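Local coordinates for protein putative rRNA methylase (Clostridium thermocellum ATCC 27405, PDB 3EEY) that binds S-adenosylmethionine and is probably a methyltransferase acting on ribosomal RNA, at residues G133-V138 with V183-I188. Sequence-based numbering, arbitrary orientation.
Sequences GIITVV and VCIEKI
I135 and I185 exchange two backbone hydrogen bonds, I135 N to I185 O at 2.7 Å and I185 N to I135 O at 2.8 Å. V137 and V183 form the next such ring, and K187 N closes the ladder on G133 O with a longer bond of 3.1 Å. The pairing joins strands 133-139 and 181-187 of the Rossmann-like methyltransferase sheet, order 3-2-1-4-5-7-6; strand 181-187 runs antiparallel to its neighbours, as is characteristic of this fold. Between the hydrogen-bonded pairs, CA-H groups fill in: I134 CA lies 3.3 Å from I185 O, giving that oxygen a second donor.

Beta-branched residues suit these extended backbones, and their side chains alternate between the two faces. On one face I135 and I185 project alongside each other from neighbouring strands, with I135 CB 4.0 Å from I185 CB. In I185, CG1 sits anti to the carbonyl carbon (chi1 -51°) and the chain is extended about chi2, which brings its CD1 within 4.0 Å of I135 CG2. V137 and V183 continue this apolar row, which helix 115-128 covers through L122 on I135 and V137. K187 turns its amine to the backbone oxygens of M126 and L129 and to a salt bridge with E190.

The other face carries I134, T136, C184 and E186. T136 packs on M98 of strand 94-101, whereas I134, C184 and E186 meet helix 8-19 and the second subunit. E186 OE1 accepts a hydrogen bond from I5 N of that subunit, giving the buried carboxylate a partner. The compact C184 is consistent with the approach of the longer I134, whose CG1 lies anti to its own N (chi1 -169°) and whose CD1 reaches 4.2 Å from C184 CB.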
# COMPACT_ATOMS: atom_id res chain seq x y z
N GLY A 133 -10.89 7.29 11.12
CA GLY A 133 -9.70 8.14 11.14
C GLY A 133 -8.44 7.36 10.82
O GLY A 133 -8.47 6.15 10.85
N ILE A 134 -7.34 8.06 10.53
CA ILE A 134 -6.11 7.41 10.05
C ILE A 134 -4.85 7.88 10.78
O ILE A 134 -4.73 9.03 11.14
CB ILE A 134 -5.96 7.53 8.50
CG1 ILE A 134 -4.85 6.63 7.97
CG2 ILE A 134 -5.71 8.99 8.05
CD1 ILE A 134 -5.26 5.69 6.87
N ILE A 135 -3.94 6.95 11.02
CA ILE A 135 -2.58 7.29 11.44
C ILE A 135 -1.67 6.80 10.32
O ILE A 135 -1.80 5.66 9.88
CB ILE A 135 -2.18 6.59 12.76
CG1 ILE A 135 -3.07 7.07 13.91
CG2 ILE A 135 -0.69 6.85 13.11
CD1 ILE A 135 -3.23 6.07 15.04
N THR A 136 -0.77 7.66 9.86
CA THR A 136 0.30 7.22 8.97
C THR A 136 1.64 7.26 9.71
O THR A 136 1.90 8.19 10.47
CB THR A 136 0.38 8.06 7.68
OG1 THR A 136 0.70 9.42 8.01
CG2 THR A 136 -0.95 8.02 6.92
N VAL A 137 2.45 6.23 9.51
CA VAL A 137 3.77 6.12 10.14
C VAL A 137 4.80 5.84 9.04
O VAL A 137 4.82 4.76 8.45
CB VAL A 137 3.81 4.98 11.20
CG1 VAL A 137 5.09 5.05 12.03
CG2 VAL A 137 2.60 5.04 12.12
N VAL A 138 5.64 6.83 8.73
CA VAL A 138 6.76 6.61 7.83
C VAL A 138 7.96 6.20 8.71
O VAL A 138 8.40 6.96 9.56
CB VAL A 138 7.09 7.84 6.95
CG1 VAL A 138 8.22 7.53 5.98
CG2 VAL A 138 5.86 8.27 6.16
N VAL A 183 3.38 2.57 7.31
CA VAL A 183 2.31 1.88 8.01
C VAL A 183 1.09 2.80 8.08
O VAL A 183 1.19 3.96 8.43
CB VAL A 183 2.74 1.39 9.42
CG1 VAL A 183 1.64 0.62 10.08
CG2 VAL A 183 3.96 0.48 9.32
N CYS A 184 -0.07 2.27 7.68
CA CYS A 184 -1.33 2.99 7.76
C CYS A 184 -2.23 2.29 8.76
O CYS A 184 -2.51 1.11 8.62
CB CYS A 184 -2.02 3.03 6.41
SG CYS A 184 -1.22 4.08 5.22
N ILE A 185 -2.64 3.02 9.79
CA ILE A 185 -3.57 2.51 10.79
C ILE A 185 -4.90 3.24 10.66
O ILE A 185 -4.94 4.46 10.76
CB ILE A 185 -3.03 2.73 12.23
CG1 ILE A 185 -1.59 2.21 12.35
CG2 ILE A 185 -3.95 2.09 13.26
CD1 ILE A 185 -0.81 2.84 13.46
N GLU A 186 -5.97 2.50 10.42
CA GLU A 186 -7.31 3.09 10.30
C GLU A 186 -8.24 2.49 11.33
O GLU A 186 -8.36 1.27 11.40
CB GLU A 186 -7.90 2.85 8.91
CG GLU A 186 -9.19 3.64 8.68
CD GLU A 186 -9.98 3.21 7.47
OE1 GLU A 186 -9.46 2.46 6.63
OE2 GLU A 186 -11.14 3.64 7.34
N LYS A 187 -8.90 3.34 12.11
CA LYS A 187 -9.89 2.87 13.08
C LYS A 187 -11.17 2.48 12.37
O LYS A 187 -11.71 3.25 11.59
CB LYS A 187 -10.16 3.94 14.15
CG LYS A 187 -11.13 3.50 15.25
CD LYS A 187 -11.32 4.56 16.33
CE LYS A 187 -10.46 4.28 17.53
NZ LYS A 187 -10.53 5.29 18.62
N ILE A 188 -11.65 1.27 12.63
CA ILE A 188 -12.89 0.80 12.01
C ILE A 188 -14.01 0.54 13.03
O ILE A 188 -15.18 0.42 12.66
CB ILE A 188 -12.66 -0.44 11.11
CG1 ILE A 188 -12.06 -1.62 11.89
CG2 ILE A 188 -11.78 -0.06 9.92
CD1 ILE A 188 -11.95 -2.90 11.10